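Local coordinates for kinesin-like protein Nod (Drosophila melanogaster, PDB 3PXN), which hydrolyses ATP and binds microtubules through its kinesin motor domain and is required for distributive segregation of non-exchange chromosomes in meiosis, at residues Phe94-Leu99 with Ser235-Val240; Thr104-Ser109 with Leu309-Pro314. All blocks are in the same frame, centred on the assembly; numbering follows the deposited sequence.

Both contacts are largely buried and adjoin the central sheet of the kinesin motor domain. Contact 1, partly exposed at its Q95-R236 end, is a long pairing of two parallel neighbouring strands, held by a ladder of backbone hydrogen bonds with matched side chains on each face. Contact 2 is smaller and has no hydrogen bond between its segments; a phosphate-binding loop rests on the end of a strand through side-chain packing, while its backbone amides turn to the phosphates of ADP. Strand 96-102 joins the two. It pairs with 234-241 in contact 1, runs on into the loop of contact 2, and has strand 305-312 as its other neighbour. The centres lie about 19 Å apart.

Contact 1: Phe94-Leu99 with Ser235-Val240; sequences FQCTAL and SRMNIV
Q95 meets R236 at the partly exposed end of this contact, just before strand 96-102 begins. The Q95 oxygen OE1 accepts two hydrogen bonds, from R236 NH2 (2.6 Å) and from the backbone R236 N (3.0 Å). The two donors reach it from opposite faces of the amide plane. OE1 sits at the edge of the guanidinium, nearly in its plane, but the amide and guanidinium planes are turned 61° apart. A bend at chi2 of Q95 (-58°) turns the amide back over strand 235-240, where its NE2 also bonds to H234 O. An alanine in place of Q95 would probably leave R236 NH2 without this acceptor and set the guanidinium freer to turn, though NH1 would keep Q182.

Further along, the packing is tight and buried. The strands run parallel, and C96 N, N238 N, A98 N and V240 N each donate to a carbonyl of the other strand. T97, N238, L99 and V240 share one face. There N238 ND2 gives a straight bond to T97 OG1 (3.1 Å, 163°), which lies close to the amide plane of N238. S299 OG is a second partner of ND2, and T225 bonds to OD1. L99 CG packs against V240 CG1 at 3.6 Å. On the other face M237 CE touches C96 CB (3.4 Å), and I239 CD1 reaches A98 CB (3.7 Å).

This pair lies inside the central sheet of the motor domain. Strand 305-312 borders 96-102 on one side, and the antiparallel strand 220-230 borders 234-241 on the other. Helix 84-91 packs on C96 and M237, and M112 of helix 108-112 on A98 and I239.

Contact 2: Thr104-Ser109 with Leu309-Pro314; sequences TGTGKS and LACISP. With MN (manganese (II) ion), chain B; ADP (adenosine-5'-diphosphate), chain C.
T106 and C311 have the most surface buried here, and the CB of each points toward the other segment. T106 OG1 lies 3.2 Å from C311 CB, a packing contact and not a hydrogen bond. The hydroxyl bonds instead to Q103 O, within its own loop. With chi1 at 53°, OG1 stands between the backbone N and the carbonyl carbon, and the methyl CG2 is turned along the strand end. CG2 touches S313 N at 3.6 Å and lies close to I312 C. S313 turns its own hydroxyl to D318.

K108 is the third partner. Its CG rests on C311 SG at 3.5 Å, and the sulfur also lies near K108 CA. The chain bends at chi3 (-61°) and carries NZ away from C311 to G102 O. CE passes ADP O1B at 3.1 Å.

The other side of the loop belongs to the nucleotide. G105 N donates to ADP O3B (2.8 Å), K108 N to O1B and S109 N to O2B, and a weak bond runs from G107 N to O3A. G107 lies against the nucleotide, where a side chain would clash with ADP N7. The manganese ion is bound by S109 OG (2.6 Å) and ADP O2B (2.3 Å). D241 hydrogen-bonds to S109 OG and probably helps to hold it toward the metal.

Strand, glycine-rich loop and helix, with backbone amides on the phosphates, form the P-loop (Walker A motif) of the kinesin ATPase. Here the end of strand 305-312 backs it.

Contact 1: Phe94-Leu99 with Ser235-Val240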
ATOM      1  N   PHE A  94      -1.387  15.553   4.087  1.00 43.78           N
ATOM      2  CA  PHE A  94      -2.238  14.411   4.411  1.00 42.12           C
ATOM      3  C   PHE A  94      -1.498  13.070   4.359  1.00 40.29           C
ATOM      4  O   PHE A  94      -0.644  12.861   3.497  1.00 38.69           O
ATOM      5  CB  PHE A  94      -3.440  14.359   3.465  1.00 42.38           C
ATOM      6  CG  PHE A  94      -4.263  15.617   3.445  1.00 44.03           C
ATOM      7  CD1 PHE A  94      -3.993  16.635   2.530  1.00 45.60           C
ATOM      8  CD2 PHE A  94      -5.330  15.778   4.325  1.00 44.78           C
ATOM      9  CE1 PHE A  94      -4.780  17.795   2.492  1.00 45.78           C
ATOM     10  CE2 PHE A  94      -6.118  16.931   4.295  1.00 44.86           C
ATOM     11  CZ  PHE A  94      -5.843  17.940   3.377  1.00 44.68           C
ATOM     12  N   GLN A  95      -1.834  12.181   5.298  1.00 37.84           N
ATOM     13  CA  GLN A  95      -1.250  10.845   5.377  1.00 37.78           C
ATOM     14  C   GLN A  95      -1.885  10.000   4.262  1.00 36.48           C
ATOM     15  O   GLN A  95      -3.095  10.076   4.041  1.00 36.61           O
ATOM     16  CB  GLN A  95      -1.553  10.199   6.739  1.00 38.48           C
ATOM     17  CG  GLN A  95      -1.409  11.097   7.962  1.00 40.24           C
ATOM     18  CD  GLN A  95      -0.033  11.702   8.122  1.00 42.07           C
ATOM     19  OE1 GLN A  95       0.974  11.000   8.046  1.00 40.83           O
ATOM     20  NE2 GLN A  95       0.017  13.029   8.351  1.00 41.55           N
ATOM     21  N   CYS A  96      -1.062   9.219   3.557  1.00 35.06           N
ATOM     22  CA  CYS A  96      -1.514   8.367   2.448  1.00 32.67           C
ATOM     23  C   CYS A  96      -1.010   6.933   2.556  1.00 31.49           C
ATOM     24  O   CYS A  96       0.129   6.685   2.952  1.00 29.42           O
ATOM     25  CB  CYS A  96      -1.019   8.901   1.114  1.00 31.24           C
ATOM     26  SG  CYS A  96      -1.299  10.612   0.874  1.00 34.59           S
ATOM     27  N   THR A  97      -1.864   5.987   2.186  1.00 31.11           N
ATOM     28  CA  THR A  97      -1.490   4.587   2.225  1.00 28.78           C
ATOM     29  C   THR A  97      -1.947   3.840   0.968  1.00 29.32           C
ATOM     30  O   THR A  97      -3.106   3.937   0.555  1.00 27.58           O
ATOM     31  CB  THR A  97      -2.060   3.882   3.472  1.00 27.16           C
ATOM     32  OG1 THR A  97      -1.640   4.578   4.657  1.00 26.78           O
ATOM     33  CG2 THR A  97      -1.574   2.426   3.516  1.00 25.70           C
ATOM     34  N   ALA A  98      -1.010   3.123   0.348  1.00 29.65           N
ATOM     35  CA  ALA A  98      -1.290   2.302  -0.830  1.00 29.49           C
ATOM     36  C   ALA A  98      -0.989   0.889  -0.341  1.00 29.68           C
ATOM     37  O   ALA A  98       0.142   0.588   0.015  1.00 32.29           O
ATOM     38  CB  ALA A  98      -0.363   2.681  -1.979  1.00 26.79           C
ATOM     39  N   LEU A  99      -1.990   0.023  -0.304  1.00 28.35           N
ATOM     40  CA  LEU A  99      -1.769  -1.318   0.209  1.00 28.15           C
ATOM     41  C   LEU A  99      -2.082  -2.390  -0.818  1.00 28.98           C
ATOM     42  O   LEU A  99      -3.152  -2.391  -1.419  1.00 31.23           O
ATOM     43  CB  LEU A  99      -2.632  -1.509   1.452  1.00 26.94           C
ATOM     44  CG  LEU A  99      -2.421  -2.705   2.377  1.00 29.48           C
ATOM     45  CD1 LEU A  99      -3.028  -2.351   3.725  1.00 28.05           C
ATOM     46  CD2 LEU A  99      -3.034  -3.964   1.809  1.00 28.43           C
ATOM     47  N   SER A 235       3.908  14.157   7.037  1.00 37.08           N
ATOM     48  CA  SER A 235       2.947  13.345   6.295  1.00 35.75           C
ATOM     49  C   SER A 235       3.674  12.098   5.825  1.00 34.28           C
ATOM     50  O   SER A 235       4.858  12.142   5.497  1.00 32.53           O
ATOM     51  CB  SER A 235       2.348  14.122   5.113  1.00 35.50           C
ATOM     52  OG  SER A 235       3.348  14.694   4.281  1.00 38.04           O
ATOM     53  N   ARG A 236       2.966  10.977   5.829  1.00 34.11           N
ATOM     54  CA  ARG A 236       3.546   9.696   5.447  1.00 34.08           C
ATOM     55  C   ARG A 236       2.923   9.085   4.207  1.00 34.84           C
ATOM     56  O   ARG A 236       1.730   9.242   3.965  1.00 37.30           O
ATOM     57  CB  ARG A 236       3.344   8.693   6.583  1.00 34.51           C
ATOM     58  CG  ARG A 236       3.648   9.223   7.949  1.00 32.69           C
ATOM     59  CD  ARG A 236       3.183   8.261   8.988  1.00 35.07           C
ATOM     60  NE  ARG A 236       3.555   8.710  10.318  1.00 37.59           N
ATOM     61  CZ  ARG A 236       3.151   9.862  10.842  1.00 37.88           C
ATOM     62  NH1 ARG A 236       3.524  10.208  12.059  1.00 39.84           N
ATOM     63  NH2 ARG A 236       2.369  10.676  10.156  1.00 39.04           N
ATOM     64  N   MET A 237       3.732   8.398   3.415  1.00 34.09           N
ATOM     65  CA  MET A 237       3.203   7.685   2.262  1.00 32.52           C
ATOM     66  C   MET A 237       3.583   6.248   2.566  1.00 30.79           C
ATOM     67  O   MET A 237       4.720   5.848   2.373  1.00 29.77           O
ATOM     68  CB  MET A 237       3.825   8.140   0.932  1.00 32.67           C
ATOM     69  CG  MET A 237       3.570   7.137  -0.194  1.00 36.05           C
ATOM     70  SD  MET A 237       2.970   7.814  -1.754  1.00 39.79           S
ATOM     71  CE  MET A 237       1.272   8.136  -1.314  1.00 39.56           C
ATOM     72  N   ASN A 238       2.626   5.490   3.091  1.00 31.44           N
ATOM     73  CA  ASN A 238       2.843   4.095   3.457  1.00 30.43           C
ATOM     74  C   ASN A 238       2.589   3.162   2.302  1.00 30.76           C
ATOM     75  O   ASN A 238       1.459   3.045   1.823  1.00 28.93           O
ATOM     76  CB  ASN A 238       1.915   3.686   4.595  1.00 30.25           C
ATOM     77  CG  ASN A 238       2.070   4.569   5.823  1.00 32.89           C
ATOM     78  OD1 ASN A 238       3.120   4.591   6.466  1.00 33.85           O
ATOM     79  ND2 ASN A 238       1.022   5.314   6.145  1.00 32.75           N
ATOM     80  N   ILE A 239       3.647   2.499   1.858  1.00 30.20           N
ATOM     81  CA  ILE A 239       3.527   1.543   0.786  1.00 30.29           C
ATOM     82  C   ILE A 239       3.560   0.171   1.411  1.00 31.49           C
ATOM     83  O   ILE A 239       4.621  -0.344   1.756  1.00 30.34           O
ATOM     84  CB  ILE A 239       4.672   1.697  -0.230  1.00 30.36           C
ATOM     85  CG1 ILE A 239       4.614   3.098  -0.835  1.00 31.50           C
ATOM     86  CG2 ILE A 239       4.516   0.691  -1.360  1.00 29.01           C
ATOM     87  CD1 ILE A 239       3.268   3.403  -1.457  1.00 28.78           C
ATOM     88  N   VAL A 240       2.378  -0.411   1.564  1.00 31.92           N
ATOM     89  CA  VAL A 240       2.248  -1.722   2.173  1.00 33.09           C
ATOM     90  C   VAL A 240       2.186  -2.846   1.151  1.00 33.21           C
ATOM     91  O   VAL A 240       1.407  -2.807   0.205  1.00 35.07           O
ATOM     92  CB  VAL A 240       1.013  -1.759   3.071  1.00 33.43           C
ATOM     93  CG1 VAL A 240       0.909  -3.097   3.743  1.00 34.25           C
ATOM     94  CG2 VAL A 240       1.120  -0.642   4.120  1.00 32.31           C
TER

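Contact 2: Thr104-Ser109 with Leu309-Pro314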
ATOM      1  N   THR A 104      -0.258 -15.144  -3.349  1.00 30.83           N
ATOM      2  CA  THR A 104       1.167 -15.067  -3.630  1.00 29.35           C
ATOM      3  C   THR A 104       1.418 -15.254  -5.117  1.00 29.39           C
ATOM      4  O   THR A 104       0.816 -16.116  -5.751  1.00 30.33           O
ATOM      5  CB  THR A 104       1.925 -16.152  -2.832  1.00 28.20           C
ATOM      6  OG1 THR A 104       1.810 -15.871  -1.431  1.00 29.62           O
ATOM      7  CG2 THR A 104       3.378 -16.221  -3.235  1.00 26.72           C
ATOM      8  N   GLY A 105       2.293 -14.432  -5.677  1.00 28.63           N
ATOM      9  CA  GLY A 105       2.588 -14.551  -7.093  1.00 29.51           C
ATOM     10  C   GLY A 105       1.668 -13.769  -8.020  1.00 29.37           C
ATOM     11  O   GLY A 105       1.682 -13.989  -9.227  1.00 29.98           O
ATOM     12  N   THR A 106       0.882 -12.846  -7.471  1.00 29.65           N
ATOM     13  CA  THR A 106      -0.044 -12.062  -8.281  1.00 29.38           C
ATOM     14  C   THR A 106       0.489 -10.680  -8.687  1.00 26.92           C
ATOM     15  O   THR A 106      -0.228  -9.883  -9.273  1.00 26.70           O
ATOM     16  CB  THR A 106      -1.415 -11.916  -7.552  1.00 29.14           C
ATOM     17  OG1 THR A 106      -1.215 -11.406  -6.228  1.00 27.30           O
ATOM     18  CG2 THR A 106      -2.106 -13.270  -7.476  1.00 26.27           C
ATOM     19  N   GLY A 107       1.750 -10.413  -8.371  1.00 27.02           N
ATOM     20  CA  GLY A 107       2.367  -9.151  -8.746  1.00 25.25           C
ATOM     21  C   GLY A 107       2.329  -8.059  -7.696  1.00 25.96           C
ATOM     22  O   GLY A 107       2.462  -6.884  -8.006  1.00 23.64           O
ATOM     23  N   LYS A 108       2.151  -8.433  -6.438  1.00 26.36           N
ATOM     24  CA  LYS A 108       2.084  -7.422  -5.397  1.00 28.06           C
ATOM     25  C   LYS A 108       3.422  -6.718  -5.212  1.00 29.83           C
ATOM     26  O   LYS A 108       3.499  -5.502  -5.304  1.00 33.89           O
ATOM     27  CB  LYS A 108       1.654  -8.042  -4.080  1.00 26.14           C
ATOM     28  CG  LYS A 108       0.273  -8.623  -4.124  1.00 27.38           C
ATOM     29  CD  LYS A 108      -0.074  -9.295  -2.819  1.00 27.69           C
ATOM     30  CE  LYS A 108       0.890 -10.432  -2.545  1.00 29.81           C
ATOM     31  NZ  LYS A 108       0.409 -11.210  -1.384  1.00 33.48           N
ATOM     32  N   SER A 109       4.484  -7.467  -4.951  1.00 30.92           N
ATOM     33  CA  SER A 109       5.779  -6.835  -4.759  1.00 29.73           C
ATOM     34  C   SER A 109       6.246  -6.100  -5.997  1.00 29.00           C
ATOM     35  O   SER A 109       6.861  -5.038  -5.911  1.00 29.02           O
ATOM     36  CB  SER A 109       6.806  -7.863  -4.350  1.00 27.99           C
ATOM     37  OG  SER A 109       6.739  -8.035  -2.953  1.00 29.67           O
ATOM     38  N   LEU A 309      -4.903  -2.249  -3.469  1.00 26.78           N
ATOM     39  CA  LEU A 309      -4.602  -2.812  -4.768  1.00 25.39           C
ATOM     40  C   LEU A 309      -4.745  -4.316  -4.595  1.00 26.81           C
ATOM     41  O   LEU A 309      -3.890  -4.972  -3.993  1.00 28.12           O
ATOM     42  CB  LEU A 309      -3.190  -2.474  -5.242  1.00 22.84           C
ATOM     43  CG  LEU A 309      -2.837  -3.143  -6.586  1.00 22.73           C
ATOM     44  CD1 LEU A 309      -3.699  -2.522  -7.689  1.00 17.52           C
ATOM     45  CD2 LEU A 309      -1.372  -2.997  -6.952  1.00 20.33           C
ATOM     46  N   ALA A 310      -5.849  -4.844  -5.112  1.00 25.85           N
ATOM     47  CA  ALA A 310      -6.149  -6.261  -5.055  1.00 24.53           C
ATOM     48  C   ALA A 310      -5.498  -6.921  -6.263  1.00 25.97           C
ATOM     49  O   ALA A 310      -5.903  -6.691  -7.388  1.00 30.46           O
ATOM     50  CB  ALA A 310      -7.652  -6.463  -5.079  1.00 22.08           C
ATOM     51  N   CYS A 311      -4.462  -7.718  -6.044  1.00 27.16           N
ATOM     52  CA  CYS A 311      -3.805  -8.381  -7.160  1.00 27.39           C
ATOM     53  C   CYS A 311      -4.434  -9.759  -7.253  1.00 26.82           C
ATOM     54  O   CYS A 311      -4.673 -10.407  -6.236  1.00 27.93           O
ATOM     55  CB  CYS A 311      -2.320  -8.507  -6.896  1.00 29.55           C
ATOM     56  SG  CYS A 311      -1.604  -6.953  -6.552  1.00 31.52           S
ATOM     57  N   ILE A 312      -4.768 -10.193  -8.460  1.00 27.31           N
ATOM     58  CA  ILE A 312      -5.400 -11.503  -8.629  1.00 27.46           C
ATOM     59  C   ILE A 312      -4.808 -12.326  -9.756  1.00 27.96           C
ATOM     60  O   ILE A 312      -4.205 -11.784 -10.679  1.00 25.55           O
ATOM     61  CB  ILE A 312      -6.945 -11.399  -8.881  1.00 27.79           C
ATOM     62  CG1 ILE A 312      -7.234 -10.503 -10.090  1.00 24.88           C
ATOM     63  CG2 ILE A 312      -7.661 -10.884  -7.606  1.00 25.02           C
ATOM     64  CD1 ILE A 312      -8.710 -10.278 -10.384  1.00 25.92           C
ATOM     65  N   SER A 313      -4.973 -13.644  -9.664  1.00 29.89           N
ATOM     66  CA  SER A 313      -4.460 -14.554 -10.688  1.00 32.19           C
ATOM     67  C   SER A 313      -5.526 -14.772 -11.754  1.00 33.73           C
ATOM     68  O   SER A 313      -6.709 -14.808 -11.452  1.00 34.98           O
ATOM     69  CB  SER A 313      -4.083 -15.899 -10.070  1.00 30.98           C
ATOM     70  OG  SER A 313      -3.601 -16.801 -11.058  1.00 30.01           O
ATOM     71  N   PRO A 314      -5.120 -14.883 -13.023  1.00 34.67           N
ATOM     72  CA  PRO A 314      -6.100 -15.098 -14.087  1.00 35.92           C
ATOM     73  C   PRO A 314      -6.316 -16.599 -14.304  1.00 36.86           C
ATOM     74  O   PRO A 314      -7.146 -17.003 -15.118  1.00 38.04           O
ATOM     75  CB  PRO A 314      -5.431 -14.446 -15.286  1.00 34.56           C
ATOM     76  CG  PRO A 314      -4.008 -14.856 -15.081  1.00 33.66           C
ATOM     77  CD  PRO A 314      -3.801 -14.556 -13.597  1.00 32.92           C
TER
HETATM   78 MN    MN B 402       5.765 -10.363  -2.499  1.00 43.47          MN
HETATM   79  PB  ADP C 401       3.988 -11.506  -5.165  1.00 34.46           P
HETATM   80  O1B ADP C 401       2.582 -11.090  -5.006  1.00 35.01           O
HETATM   81  O2B ADP C 401       4.952 -10.361  -4.618  1.00 35.82           O
HETATM   82  O3B ADP C 401       4.213 -12.900  -4.233  1.00 39.35           O
HETATM   83  PA  ADP C 401       5.475 -10.937  -7.359  1.00 37.39           P
HETATM   84  O1A ADP C 401       5.155  -9.503  -7.219  1.00 38.98           O
HETATM   85  O2A ADP C 401       6.846 -11.291  -6.552  1.00 38.21           O
HETATM   86  O3A ADP C 401       4.249 -11.819  -6.724  1.00 37.61           O
HETATM   87  O5' ADP C 401       5.595 -11.292  -8.878  1.00 39.89           O
HETATM   88  C5' ADP C 401       5.957 -12.671  -9.018  1.00 41.01           C
HETATM   89  C4' ADP C 401       6.684 -12.781 -10.326  1.00 42.45           C
HETATM   90  O4' ADP C 401       5.793 -12.374 -11.408  1.00 44.61           O
HETATM   91  C3' ADP C 401       7.949 -11.851 -10.351  1.00 43.18           C
HETATM   92  O3' ADP C 401       8.926 -12.280 -11.260  1.00 45.47           O
HETATM   93  C2' ADP C 401       7.295 -10.613 -11.097  1.00 43.18           C
HETATM   94  O2' ADP C 401       8.284  -9.878 -11.845  1.00 45.94           O
HETATM   95  C1' ADP C 401       6.356 -11.267 -12.146  1.00 44.45           C
HETATM   96  N9  ADP C 401       5.293 -10.346 -12.502  1.00 44.33           N
HETATM   97  C8  ADP C 401       4.163 -10.086 -11.725  1.00 45.42           C
HETATM   98  N7  ADP C 401       3.454  -9.108 -12.247  1.00 43.33           N
HETATM   99  C5  ADP C 401       3.966  -8.816 -13.459  1.00 44.13           C
HETATM  100  C6  ADP C 401       3.642  -7.880 -14.475  1.00 44.28           C
HETATM  101  N6  ADP C 401       2.480  -7.133 -14.384  1.00 44.23           N
HETATM  102  N1  ADP C 401       4.485  -7.734 -15.532  1.00 42.43           N
HETATM  103  C2  ADP C 401       5.530  -8.545 -15.694  1.00 44.46           C
HETATM  104  N3  ADP C 401       5.875  -9.422 -14.751  1.00 44.58           N
HETATM  105  C4  ADP C 401       5.175  -9.573 -13.634  1.00 43.50           C